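Local coordinates for fructosyl amine: oxygen oxidoreductase (Aspergillus fumigatus, PDB 3DJE), which uses FAD and molecular oxygen to oxidise fructosyl amines, the Amadori products of glycation, and so deglycates them, at residues A[12-16]-A[17-21]; A[157-160]-A[161-164]; A[167-170]-A[171-175]; A[367-370]-A[371-374]. All coordinates share one frame; numbering follows the deposited sequence.

Contact 1: A[12-16]-A[17-21]; sequences VGAGT and WGTST. With FAD (flavin-adenine dinucleotide), chain C.
The indole of W17 has T16 C near its plane at one edge, 3.7 Å from W17 CD1, while one face of the ring carries the cofactor: FAD O1P stands 4.2 Å above the plane, off toward the rim. F345 packs edge-to-face on the same ring, and W17 NE1 is tied to G366 O. Where the loop becomes helix, two successive amides serve the diphosphate almost head-on. T16 N donates to FAD O1A at 2.9 Å (173°), and W17 N to FAD O2P at 2.8 Å (174°). The hydroxyl of T16 joins them: with chi1 at -46°, OG1 stands beside its own backbone N, where it takes a bond from FAD O4' at 2.8 Å and donates to O1A at 3.0 Å. The first turn of the helix thus points two amides at the diphosphate and would probably ease its negative charge. Close approach depends on the glycines. G15 CA comes to 3.3 Å from FAD O5B, and G18 CA directs a C-H at G13 O, an oxygen otherwise without a polar partner. G13, G15 and G18 match the GxGxxG pattern of Rossmann-type dinucleotide-binding folds, in keeping with the FAD bound here. The turn joins central strand 9-12, flanked by strands 33-37 and 212-215, to helix 16-27, whose T19 packs on helix 160-173 and whose W17 and S20 pack on helix 373-382.

Contact 2: A[157-160]-A[161-164]; sequences WAHA and RNAL
H159 and N162 form the dense part of this helix start. The side-chain amide of N162 lies flat over the imidazole, the two planes only 3° apart, with N162 ND2 3.2 Å above the centre of the ring. The same ring also caps the helix: N162 N donates to H159 ND1 at 3.1 Å, 26° out of the ring plane and on the side where the amide lies. ND1 is thus an acceptor, which suggests that a neutral ring would carry its proton on NE2. The torsion of H159 about CA-CB (chi1 -163°), with CG beside the carbonyl carbon, swings the ring back over the first turn to make both contacts possible. R161 closes the cluster. H159 CE1 sits 3.5 Å above its guanidinium, toward the rim, and NE (3.2 Å) and NH2 (2.8 Å) of R161 grip N162 OD1 side-on, holding the amide against the ring. A salt bridge to E271 fixes the same guanidinium further out. This tight cluster lies on the partly exposed side of the helix start. On the buried side A160, A163 and L164 are joined more loosely across the turn, mainly by backbone bonds such as L164 N to A160 O at 2.9 Å, and their side chains pack elsewhere, A160 on F367 and A163 on W81. The whole is a histidine N-cap, the side chain taking up the amide of N162 in the first turn of helix 160-173, just after strand 156-158.

Contact 3: A[167-170]-A[171-175]; sequences AARE and AQRMG
E170 and R173 come together at an angle, carboxylate and guanidinium planes 63° apart, and their salt bridge rests on a single pair of atoms. R173 NH1 donates to E170 OE1 at 2.8 Å, with the oxygen almost in the guanidinium plane and using its anti lone pair. R173 CG stands between its backbone N and carbonyl carbon (chi1 70°), an arrangement that folds the chain back along the helix and lays the guanidinium over R169 O, 3.6 Å from its plane. On the far flank the guanidinium of R169 is turned 78° to that of R173, whose NH2 hangs 3.2 Å above it. These like charges are probably eased by E170 and by solvent around this exposed surface. R169 O, already bonded to R173 N at 3.0 Å, also takes a water that bridges to Q172 OE1. The selenomethionine M174 passes E170 on the other side, SE 4.1 Å from E170 CG, and packs on A26 of helix 16-27; the alanines face inward, A168 and A171 touching F178. G175, with positive phi and G175 N bonded to Q172 O at 2.9 Å, ends helix 160-173 in a Schellman motif.

Contact 4: A[367-370]-A[371-374]; sequences FKYL and PSIG. With FAD (flavin-adenine dinucleotide), chain C; FSA (1-S-(carboxymethyl)-1-thio-beta-D-fructopyranose), chain D.
Y369 O is gripped by the backbone of the following turn: I373 N reaches it at 2.8 Å nearly in line with the carbonyl, whereas S372 N, at 2.9 Å, comes from 49° above the carbonyl plane. S372 OG lies nearby at 3.4 Å, a weak and unsettled third contact. This double hold ties the short 3-10 turn 367-369 to the start of helix 373-382. Beside it the side chains close up, Y369 CB against I373 CB at 3.7 Å, and the ring of P371 follows tightly on L370, whose CB is 3.4 Å from P371 CD. At the other end the turn faces the flavin. K368 N donates to FAD O2 and F367 N, less closely, to FAD N1 at 3.2 Å. The side chain of K368 then curls round: CG sits between its backbone N and carbonyl carbon (chi1 65°), and two further bends bring NZ back to FAD O2 at 2.9 Å and onward to FSA OAB, a carboxylate oxygen of the bound ligand, at 2.6 Å. R365 O is a further partner of NZ. One lysine thus bridges cofactor and ligand, and donors gathered at the N1-C2=O2 edge would probably stabilise negative charge on a reduced flavin. L370 O and G374 N both bond to S20 OG, while Y369 meets F345 edge-to-face. Here a 3-10 turn presents backbone amides to the flavin and runs on into a helix; F367 and K368 line the flavin site, and K368 also the ligand pocket, of this FAD-dependent oxidase of the MSOX/MTOX family.

In the fold
The four contacts follow one another along the chain. Two of them, contacts 1 and 4, touch FAD, one at the diphosphate and the other at the flavin, their centres about 10 Å apart; contacts 2 and 3 lie further from it. Contact 1 leads from strand 9-12, in the six-stranded mixed sheet, into helix 16-27; contacts 2 and 3 lie at the beginning and end of helix 160-173, their centres about 16 Å apart; contact 4 opens helix 373-382. Contact 2 packs against both cofactor-binding contacts, while contact 3 touches contact 1 but not contact 4. Segments distant in sequence thereby build one FAD-binding domain, and contact 4 alone of the four also bonds to the ligand FSA.

Contact 1: A[12-16]-A[17-21]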
loop_
_atom_site.group_PDB
_atom_site.type_symbol
_atom_site.label_atom_id
_atom_site.label_comp_id
_atom_site.label_asym_id
_atom_site.label_seq_id
_atom_site.Cartn_x
_atom_site.Cartn_y
_atom_site.Cartn_z
ATOM N N VAL A 12 -16.707 1.632 4.958
ATOM C CA VAL A 12 -16.430 0.187 4.919
ATOM C C VAL A 12 -14.929 -0.021 4.753
ATOM O O VAL A 12 -14.368 0.232 3.675
ATOM C CB VAL A 12 -17.220 -0.533 3.791
ATOM C CG1 VAL A 12 -16.857 -2.065 3.723
ATOM C CG2 VAL A 12 -18.717 -0.357 3.983
ATOM N N GLY A 13 -14.293 -0.448 5.843
ATOM C CA GLY A 13 -12.853 -0.664 5.903
ATOM C C GLY A 13 -12.137 0.377 6.749
ATOM O O GLY A 13 -12.215 1.576 6.468
ATOM N N ALA A 14 -11.420 -0.080 7.779
ATOM C CA ALA A 14 -10.601 0.787 8.634
ATOM C C ALA A 14 -9.101 0.641 8.333
ATOM O O ALA A 14 -8.263 0.701 9.236
ATOM C CB ALA A 14 -10.889 0.485 10.118
ATOM N N GLY A 15 -8.779 0.446 7.058
ATOM C CA GLY A 15 -7.395 0.345 6.627
ATOM C C GLY A 15 -6.816 1.711 6.365
ATOM O O GLY A 15 -7.240 2.716 6.958
ATOM N N THR A 16 -5.851 1.757 5.461
ATOM C CA THR A 16 -5.105 2.996 5.227
ATOM C C THR A 16 -6.033 4.150 4.802
ATOM O O THR A 16 -6.053 5.232 5.416
ATOM C CB THR A 16 -4.032 2.790 4.151
ATOM O OG1 THR A 16 -3.312 1.578 4.415
ATOM C CG2 THR A 16 -3.077 3.962 4.144
ATOM N N TRP A 17 -6.798 3.911 3.749
ATOM C CA TRP A 17 -7.596 4.971 3.159
ATOM C C TRP A 17 -8.912 5.206 3.912
ATOM O O TRP A 17 -9.364 6.353 4.026
ATOM C CB TRP A 17 -7.811 4.687 1.676
ATOM C CG TRP A 17 -6.572 4.919 0.837
ATOM C CD1 TRP A 17 -5.268 5.026 1.266
ATOM C CD2 TRP A 17 -6.545 5.095 -0.579
ATOM N NE1 TRP A 17 -4.438 5.271 0.193
ATOM C CE2 TRP A 17 -5.198 5.316 -0.947
ATOM C CE3 TRP A 17 -7.536 5.086 -1.579
ATOM C CZ2 TRP A 17 -4.818 5.533 -2.273
ATOM C CZ3 TRP A 17 -7.151 5.311 -2.906
ATOM C CH2 TRP A 17 -5.806 5.516 -3.230
ATOM N N GLY A 18 -9.497 4.141 4.476
ATOM C CA GLY A 18 -10.676 4.284 5.338
ATOM C C GLY A 18 -10.356 5.121 6.572
ATOM O O GLY A 18 -11.129 6.019 6.943
ATOM N N THR A 19 -9.214 4.844 7.198
ATOM C CA THR A 19 -8.792 5.611 8.370
ATOM C C THR A 19 -8.505 7.066 7.989
ATOM O O THR A 19 -8.923 7.997 8.705
ATOM C CB THR A 19 -7.622 4.954 9.103
ATOM O OG1 THR A 19 -8.074 3.717 9.651
ATOM C CG2 THR A 19 -7.110 5.828 10.254
ATOM N N SER A 20 -7.821 7.269 6.857
ATOM C CA SER A 20 -7.556 8.640 6.383
ATOM C C SER A 20 -8.876 9.405 6.198
ATOM O O SER A 20 -9.026 10.586 6.610
ATOM C CB SER A 20 -6.800 8.631 5.057
ATOM O OG SER A 20 -6.288 9.930 4.811
ATOM N N THR A 21 -9.840 8.726 5.579
ATOM C CA THR A 21 -11.151 9.308 5.349
ATOM C C THR A 21 -11.848 9.649 6.675
ATOM O O THR A 21 -12.402 10.746 6.825
ATOM C CB THR A 21 -12.012 8.398 4.460
ATOM O OG1 THR A 21 -11.336 8.184 3.213
ATOM C CG2 THR A 21 -13.340 9.077 4.150
HETATM P PA FAD C . -5.978 -1.607 3.284
HETATM O O1A FAD C . -5.135 -0.733 4.108
HETATM O O2A FAD C . -5.504 -2.996 2.999
HETATM O O5B FAD C . -7.382 -1.607 4.014
HETATM C C5B FAD C . -8.472 -2.437 3.603
HETATM C C4B FAD C . -9.364 -2.636 4.835
HETATM O O4B FAD C . -10.540 -3.272 4.302
HETATM C C3B FAD C . -8.678 -3.655 5.774
HETATM O O3B FAD C . -8.443 -3.087 7.073
HETATM C C2B FAD C . -9.715 -4.789 5.822
HETATM O O2B FAD C . -9.833 -5.382 7.152
HETATM C C1B FAD C . -11.009 -4.069 5.347
HETATM N N9A FAD C . -12.016 -5.115 4.993
HETATM C C8A FAD C . -11.825 -6.284 4.346
HETATM N N7A FAD C . -12.997 -6.951 4.293
HETATM C C5A FAD C . -13.921 -6.200 4.909
HETATM C C6A FAD C . -15.283 -6.368 5.181
HETATM N N6A FAD C . -15.920 -7.498 4.793
HETATM N N1A FAD C . -15.938 -5.392 5.840
HETATM C C2A FAD C . -15.314 -4.276 6.236
HETATM N N3A FAD C . -14.012 -4.086 5.998
HETATM C C4A FAD C . -13.305 -5.035 5.339
HETATM N N1 FAD C . 2.681 1.871 -0.382
HETATM C C2 FAD C . 3.543 2.953 -0.214
HETATM O O2 FAD C . 3.149 4.115 -0.335
HETATM N N3 FAD C . 4.882 2.707 0.090
HETATM C C4 FAD C . 5.381 1.415 0.218
HETATM O O4 FAD C . 6.574 1.236 0.492
HETATM C C4X FAD C . 4.506 0.335 0.028
HETATM N N5 FAD C . 4.975 -0.973 0.132
HETATM C C5X FAD C . 4.066 -2.028 0.117
HETATM C C6 FAD C . 4.524 -3.304 0.433
HETATM C C7 FAD C . 3.637 -4.373 0.474
HETATM C C7M FAD C . 4.204 -5.762 0.804
HETATM C C8 FAD C . 2.281 -4.169 0.226
HETATM C C8M FAD C . 1.287 -5.348 0.349
HETATM C C9 FAD C . 1.823 -2.878 -0.074
HETATM C C9A FAD C . 2.713 -1.797 -0.118
HETATM N N10 FAD C . 2.285 -0.492 -0.430
HETATM C C10 FAD C . 3.166 0.577 -0.268
HETATM C "C1'" FAD C . 0.916 -0.246 -0.904
HETATM C "C2'" FAD C . 0.028 0.178 0.266
HETATM O "O2'" FAD C . 0.317 -0.639 1.422
HETATM C "C3'" FAD C . -1.436 0.033 -0.138
HETATM O "O3'" FAD C . -1.628 0.628 -1.438
HETATM C "C4'" FAD C . -2.380 0.742 0.840
HETATM O "O4'" FAD C . -2.046 0.458 2.198
HETATM C "C5'" FAD C . -3.814 0.275 0.567
HETATM O "O5'" FAD C . -4.722 0.972 1.437
HETATM P P FAD C . -6.285 0.617 1.418
HETATM O O1P FAD C . -6.784 0.702 0.013
HETATM O O2P FAD C . -6.895 1.439 2.482
HETATM O O3P FAD C . -6.362 -0.922 1.877
#

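Contact 2: A[157-160]-A[161-164]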
loop_
_atom_site.group_PDB
_atom_site.type_symbol
_atom_site.label_atom_id
_atom_site.label_comp_id
_atom_site.label_asym_id
_atom_site.label_seq_id
_atom_site.Cartn_x
_atom_site.Cartn_y
_atom_site.Cartn_z
ATOM N N TRP A 157 11.315 6.542 5.031
ATOM C CA TRP A 157 10.293 5.574 5.391
ATOM C C TRP A 157 9.415 6.054 6.538
ATOM O O TRP A 157 9.804 6.942 7.299
ATOM C CB TRP A 157 10.942 4.224 5.720
ATOM C CG TRP A 157 11.825 4.240 6.935
ATOM C CD1 TRP A 157 13.170 4.544 6.987
ATOM C CD2 TRP A 157 11.431 3.927 8.276
ATOM N NE1 TRP A 157 13.627 4.423 8.293
ATOM C CE2 TRP A 157 12.585 4.033 9.093
ATOM C CE3 TRP A 157 10.219 3.531 8.864
ATOM C CZ2 TRP A 157 12.546 3.805 10.486
ATOM C CZ3 TRP A 157 10.191 3.283 10.245
ATOM C CH2 TRP A 157 11.346 3.417 11.032
ATOM N N ALA A 158 8.207 5.491 6.628
ATOM C CA ALA A 158 7.302 5.782 7.755
ATOM C C ALA A 158 6.989 4.525 8.517
ATOM O O ALA A 158 6.884 3.452 7.913
ATOM C CB ALA A 158 6.002 6.388 7.266
ATOM N N HIS A 159 6.830 4.655 9.834
ATOM C CA HIS A 159 6.310 3.544 10.624
ATOM C C HIS A 159 4.825 3.394 10.371
ATOM O O HIS A 159 3.999 4.063 11.009
ATOM C CB HIS A 159 6.616 3.680 12.111
ATOM C CG HIS A 159 6.464 2.388 12.841
ATOM N ND1 HIS A 159 5.280 1.681 12.853
ATOM C CD2 HIS A 159 7.367 1.625 13.503
ATOM C CE1 HIS A 159 5.449 0.560 13.535
ATOM N NE2 HIS A 159 6.709 0.499 13.936
ATOM N N ALA A 160 4.495 2.535 9.410
ATOM C CA ALA A 160 3.132 2.488 8.871
ATOM C C ALA A 160 2.078 2.123 9.914
ATOM O O ALA A 160 1.062 2.831 10.072
ATOM C CB ALA A 160 3.052 1.541 7.642
ATOM N N ARG A 161 2.330 1.035 10.631
ATOM C CA ARG A 161 1.395 0.582 11.652
ATOM C C ARG A 161 1.153 1.663 12.713
ATOM O O ARG A 161 -0.004 1.973 13.046
ATOM C CB ARG A 161 1.875 -0.707 12.292
ATOM C CG ARG A 161 0.931 -1.207 13.375
ATOM C CD ARG A 161 1.662 -2.157 14.316
ATOM N NE ARG A 161 2.514 -1.381 15.216
ATOM C CZ ARG A 161 3.529 -1.855 15.936
ATOM N NH1 ARG A 161 3.885 -3.145 15.897
ATOM N NH2 ARG A 161 4.197 -1.023 16.705
ATOM N N ASN A 162 2.226 2.249 13.239
ATOM C CA ASN A 162 2.060 3.281 14.264
ATOM C C ASN A 162 1.327 4.531 13.745
ATOM O O ASN A 162 0.537 5.142 14.482
ATOM C CB ASN A 162 3.410 3.632 14.898
ATOM C CG ASN A 162 3.950 2.506 15.777
ATOM O OD1 ASN A 162 3.228 1.569 16.143
ATOM N ND2 ASN A 162 5.230 2.600 16.126
ATOM N N ALA A 163 1.564 4.893 12.479
ATOM C CA ALA A 163 0.866 6.045 11.875
ATOM C C ALA A 163 -0.632 5.749 11.687
ATOM O O ALA A 163 -1.506 6.607 11.947
ATOM C CB ALA A 163 1.500 6.410 10.531
ATOM N N LEU A 164 -0.922 4.536 11.226
ATOM C CA LEU A 164 -2.312 4.085 11.029
ATOM C C LEU A 164 -3.085 4.120 12.353
ATOM O O LEU A 164 -4.197 4.651 12.427
ATOM C CB LEU A 164 -2.313 2.671 10.423
ATOM C CG LEU A 164 -3.666 2.006 10.159
ATOM C CD1 LEU A 164 -4.471 2.804 9.148
ATOM C CD2 LEU A 164 -3.395 0.579 9.639
#

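Contact 3: A[167-170]-A[171-175]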
loop_
_atom_site.group_PDB
_atom_site.type_symbol
_atom_site.label_atom_id
_atom_site.label_comp_id
_atom_site.label_asym_id
_atom_site.label_seq_id
_atom_site.Cartn_x
_atom_site.Cartn_y
_atom_site.Cartn_z
ATOM N N ALA A 167 -3.641 7.744 13.550
ATOM C CA ALA A 167 -4.723 8.394 12.806
ATOM C C ALA A 167 -6.098 7.871 13.250
ATOM O O ALA A 167 -7.036 8.663 13.408
ATOM C CB ALA A 167 -4.539 8.193 11.311
ATOM N N ALA A 168 -6.231 6.553 13.443
ATOM C CA ALA A 168 -7.509 5.979 13.902
ATOM C C ALA A 168 -7.882 6.495 15.296
ATOM O O ALA A 168 -9.038 6.852 15.549
ATOM C CB ALA A 168 -7.462 4.472 13.886
ATOM N N ARG A 169 -6.890 6.551 16.183
ATOM C CA ARG A 169 -7.136 6.970 17.546
ATOM C C ARG A 169 -7.509 8.442 17.591
ATOM O O ARG A 169 -8.346 8.837 18.406
ATOM C CB ARG A 169 -5.917 6.684 18.406
ATOM C CG ARG A 169 -5.778 5.195 18.636
ATOM C CD ARG A 169 -4.642 4.868 19.551
ATOM N NE ARG A 169 -4.924 5.393 20.885
ATOM C CZ ARG A 169 -4.197 6.336 21.470
ATOM N NH1 ARG A 169 -3.116 6.809 20.860
ATOM N NH2 ARG A 169 -4.536 6.781 22.678
ATOM N N GLU A 170 -6.914 9.241 16.709
ATOM C CA GLU A 170 -7.288 10.660 16.608
ATOM C C GLU A 170 -8.715 10.808 16.053
ATOM O O GLU A 170 -9.512 11.582 16.569
ATOM C CB GLU A 170 -6.276 11.423 15.755
ATOM C CG GLU A 170 -6.616 12.905 15.597
ATOM C CD GLU A 170 -6.206 13.798 16.768
ATOM O OE1 GLU A 170 -6.053 13.323 17.914
ATOM O OE2 GLU A 170 -6.061 15.018 16.526
ATOM N N ALA A 171 -9.051 10.041 15.018
ATOM C CA ALA A 171 -10.425 10.067 14.481
ATOM C C ALA A 171 -11.419 9.722 15.588
ATOM O O ALA A 171 -12.464 10.374 15.744
ATOM C CB ALA A 171 -10.554 9.085 13.322
ATOM N N GLN A 172 -11.064 8.712 16.370
ATOM C CA GLN A 172 -11.935 8.185 17.420
ATOM C C GLN A 172 -12.126 9.221 18.528
ATOM O O GLN A 172 -13.252 9.429 19.003
ATOM C CB GLN A 172 -11.351 6.892 17.970
ATOM C CG GLN A 172 -12.218 6.241 19.023
ATOM C CD GLN A 172 -11.580 5.003 19.567
ATOM O OE1 GLN A 172 -10.448 5.043 20.047
ATOM N NE2 GLN A 172 -12.299 3.880 19.493
ATOM N N ARG A 173 -11.051 9.890 18.937
ATOM C CA ARG A 173 -11.208 10.881 20.008
ATOM C C ARG A 173 -12.012 12.100 19.548
ATOM O O ARG A 173 -12.627 12.801 20.369
ATOM C CB ARG A 173 -9.875 11.256 20.669
ATOM C CG ARG A 173 -8.916 12.054 19.845
ATOM C CD ARG A 173 -7.678 12.426 20.702
ATOM N NE ARG A 173 -7.013 11.224 21.183
ATOM C CZ ARG A 173 -6.020 10.596 20.549
ATOM N NH1 ARG A 173 -5.519 11.067 19.400
ATOM N NH2 ARG A 173 -5.518 9.490 21.080
HETATM N N MSE A 174 -12.035 12.314 18.232
HETATM C CA MSE A 174 -12.854 13.360 17.631
HETATM C C MSE A 174 -14.282 12.915 17.334
HETATM O O MSE A 174 -15.062 13.668 16.750
HETATM C CB MSE A 174 -12.190 13.899 16.375
HETATM C CG MSE A 174 -10.857 14.538 16.678
HETATM SE SE MSE A 174 -10.089 15.085 15.014
HETATM C CE MSE A 174 -11.165 16.667 14.693
ATOM N N GLY A 175 -14.615 11.691 17.727
ATOM C CA GLY A 175 -16.002 11.239 17.721
ATOM C C GLY A 175 -16.356 10.123 16.756
ATOM O O GLY A 175 -17.495 9.639 16.754
HETATM O O HOH W 1 -9.059 7.375 20.721
#

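Contact 4: A[367-370]-A[371-374]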
loop_
_atom_site.group_PDB
_atom_site.type_symbol
_atom_site.label_atom_id
_atom_site.label_comp_id
_atom_site.label_asym_id
_atom_site.label_seq_id
_atom_site.Cartn_x
_atom_site.Cartn_y
_atom_site.Cartn_z
ATOM N N PHE A 367 0.193 3.718 0.446
ATOM C CA PHE A 367 0.366 3.991 1.868
ATOM C C PHE A 367 0.805 5.420 2.133
ATOM O O PHE A 367 0.331 6.066 3.083
ATOM C CB PHE A 367 1.303 3.053 2.624
ATOM C CG PHE A 367 1.312 3.368 4.101
ATOM C CD1 PHE A 367 0.260 2.931 4.911
ATOM C CD2 PHE A 367 2.263 4.231 4.640
ATOM C CE1 PHE A 367 0.193 3.301 6.278
ATOM C CE2 PHE A 367 2.212 4.595 6.001
ATOM C CZ PHE A 367 1.168 4.140 6.808
ATOM N N LYS A 368 1.718 5.887 1.301
ATOM C CA LYS A 368 2.330 7.192 1.535
ATOM C C LYS A 368 1.301 8.321 1.575
ATOM O O LYS A 368 1.609 9.395 2.087
ATOM C CB LYS A 368 3.430 7.478 0.512
ATOM C CG LYS A 368 2.944 7.610 -0.906
ATOM C CD LYS A 368 4.129 7.718 -1.893
ATOM C CE LYS A 368 4.837 6.392 -2.150
ATOM N NZ LYS A 368 3.964 5.379 -2.842
ATOM N N TYR A 369 0.096 8.081 1.039
ATOM C CA TYR A 369 -0.988 9.088 1.052
ATOM C C TYR A 369 -1.850 9.080 2.315
ATOM O O TYR A 369 -2.846 9.823 2.411
ATOM C CB TYR A 369 -1.865 8.938 -0.205
ATOM C CG TYR A 369 -1.041 8.972 -1.466
ATOM C CD1 TYR A 369 -0.765 10.178 -2.112
ATOM C CD2 TYR A 369 -0.506 7.798 -1.995
ATOM C CE1 TYR A 369 0.013 10.212 -3.260
ATOM C CE2 TYR A 369 0.264 7.824 -3.134
ATOM C CZ TYR A 369 0.529 9.016 -3.758
ATOM O OH TYR A 369 1.313 9.000 -4.893
ATOM N N LEU A 370 -1.467 8.277 3.302
ATOM C CA LEU A 370 -2.218 8.240 4.558
ATOM C C LEU A 370 -2.558 9.634 5.124
ATOM O O LEU A 370 -3.697 9.867 5.543
ATOM C CB LEU A 370 -1.483 7.404 5.613
ATOM C CG LEU A 370 -2.130 7.374 7.010
ATOM C CD1 LEU A 370 -3.535 6.766 6.996
ATOM C CD2 LEU A 370 -1.253 6.658 8.043
ATOM N N PRO A 371 -1.578 10.542 5.189
ATOM C CA PRO A 371 -1.899 11.856 5.790
ATOM C C PRO A 371 -2.935 12.699 5.038
ATOM O O PRO A 371 -3.513 13.606 5.648
ATOM C CB PRO A 371 -0.552 12.585 5.745
ATOM C CG PRO A 371 0.477 11.484 5.691
ATOM C CD PRO A 371 -0.153 10.449 4.811
ATOM N N SER A 372 -3.158 12.406 3.753
ATOM C CA SER A 372 -3.814 13.353 2.846
ATOM C C SER A 372 -4.972 12.801 2.012
ATOM O O SER A 372 -5.855 13.558 1.602
ATOM C CB SER A 372 -2.774 13.917 1.877
ATOM O OG SER A 372 -2.080 12.861 1.217
ATOM N N ILE A 373 -4.944 11.502 1.722
ATOM C CA ILE A 373 -5.883 10.950 0.748
ATOM C C ILE A 373 -7.339 11.101 1.220
ATOM O O ILE A 373 -8.243 11.263 0.402
ATOM C CB ILE A 373 -5.520 9.469 0.364
ATOM C CG1 ILE A 373 -6.072 9.100 -1.022
ATOM C CG2 ILE A 373 -5.999 8.491 1.456
ATOM C CD1 ILE A 373 -5.403 9.839 -2.187
ATOM N N GLY A 374 -7.563 11.043 2.534
ATOM C CA GLY A 374 -8.904 11.270 3.095
ATOM C C GLY A 374 -9.524 12.588 2.639
ATOM O O GLY A 374 -10.739 12.670 2.426
HETATM P PA FAD C . -5.978 -1.607 3.284
HETATM O O1A FAD C . -5.135 -0.733 4.108
HETATM O O2A FAD C . -5.504 -2.996 2.999
HETATM O O5B FAD C . -7.382 -1.607 4.014
HETATM C C5B FAD C . -8.472 -2.437 3.603
HETATM C C4B FAD C . -9.364 -2.636 4.835
HETATM O O4B FAD C . -10.540 -3.272 4.302
HETATM C C3B FAD C . -8.678 -3.655 5.774
HETATM O O3B FAD C . -8.443 -3.087 7.073
HETATM C C2B FAD C . -9.715 -4.789 5.822
HETATM O O2B FAD C . -9.833 -5.382 7.152
HETATM C C1B FAD C . -11.009 -4.069 5.347
HETATM N N9A FAD C . -12.016 -5.115 4.993
HETATM C C8A FAD C . -11.825 -6.284 4.346
HETATM N N7A FAD C . -12.997 -6.951 4.293
HETATM C C5A FAD C . -13.921 -6.200 4.909
HETATM C C6A FAD C . -15.283 -6.368 5.181
HETATM N N6A FAD C . -15.920 -7.498 4.793
HETATM N N1A FAD C . -15.938 -5.392 5.840
HETATM C C2A FAD C . -15.314 -4.276 6.236
HETATM N N3A FAD C . -14.012 -4.086 5.998
HETATM C C4A FAD C . -13.305 -5.035 5.339
HETATM N N1 FAD C . 2.681 1.871 -0.382
HETATM C C2 FAD C . 3.543 2.953 -0.214
HETATM O O2 FAD C . 3.149 4.115 -0.335
HETATM N N3 FAD C . 4.882 2.707 0.090
HETATM C C4 FAD C . 5.381 1.415 0.218
HETATM O O4 FAD C . 6.574 1.236 0.492
HETATM C C4X FAD C . 4.506 0.335 0.028
HETATM N N5 FAD C . 4.975 -0.973 0.132
HETATM C C5X FAD C . 4.066 -2.028 0.117
HETATM C C6 FAD C . 4.524 -3.304 0.433
HETATM C C7 FAD C . 3.637 -4.373 0.474
HETATM C C7M FAD C . 4.204 -5.762 0.804
HETATM C C8 FAD C . 2.281 -4.169 0.226
HETATM C C8M FAD C . 1.287 -5.348 0.349
HETATM C C9 FAD C . 1.823 -2.878 -0.074
HETATM C C9A FAD C . 2.713 -1.797 -0.118
HETATM N N10 FAD C . 2.285 -0.492 -0.430
HETATM C C10 FAD C . 3.166 0.577 -0.268
HETATM C "C1'" FAD C . 0.916 -0.246 -0.904
HETATM C "C2'" FAD C . 0.028 0.178 0.266
HETATM O "O2'" FAD C . 0.317 -0.639 1.422
HETATM C "C3'" FAD C . -1.436 0.033 -0.138
HETATM O "O3'" FAD C . -1.628 0.628 -1.438
HETATM C "C4'" FAD C . -2.380 0.742 0.840
HETATM O "O4'" FAD C . -2.046 0.458 2.198
HETATM C "C5'" FAD C . -3.814 0.275 0.567
HETATM O "O5'" FAD C . -4.722 0.972 1.437
HETATM P P FAD C . -6.285 0.617 1.418
HETATM O O1P FAD C . -6.784 0.702 0.013
HETATM O O2P FAD C . -6.895 1.439 2.482
HETATM O O3P FAD C . -6.362 -0.922 1.877
HETATM O OAB FSA D . 5.393 3.339 -3.464
HETATM C CAL FSA D . 6.571 3.045 -3.169
HETATM O OAA FSA D . 7.488 3.906 -3.147
HETATM C CAH FSA D . 6.958 1.617 -2.843
HETATM S SAK FSA D . 5.625 0.485 -3.080
HETATM C C1 FSA D . 6.560 -0.966 -2.680
HETATM C C2 FSA D . 5.903 -2.223 -3.268
HETATM O O2 FSA D . 6.378 -3.387 -2.572
HETATM C C3 FSA D . 6.220 -2.367 -4.761
HETATM O O3 FSA D . 7.625 -2.595 -4.948
HETATM C C4 FSA D . 5.383 -3.465 -5.424
HETATM O O4 FSA D . 5.578 -3.425 -6.847
HETATM C C5 FSA D . 3.888 -3.295 -5.135
HETATM O O5 FSA D . 3.358 -2.158 -5.823
HETATM C C6 FSA D . 3.674 -3.162 -3.635
HETATM O O6 FSA D . 4.472 -2.078 -3.128
#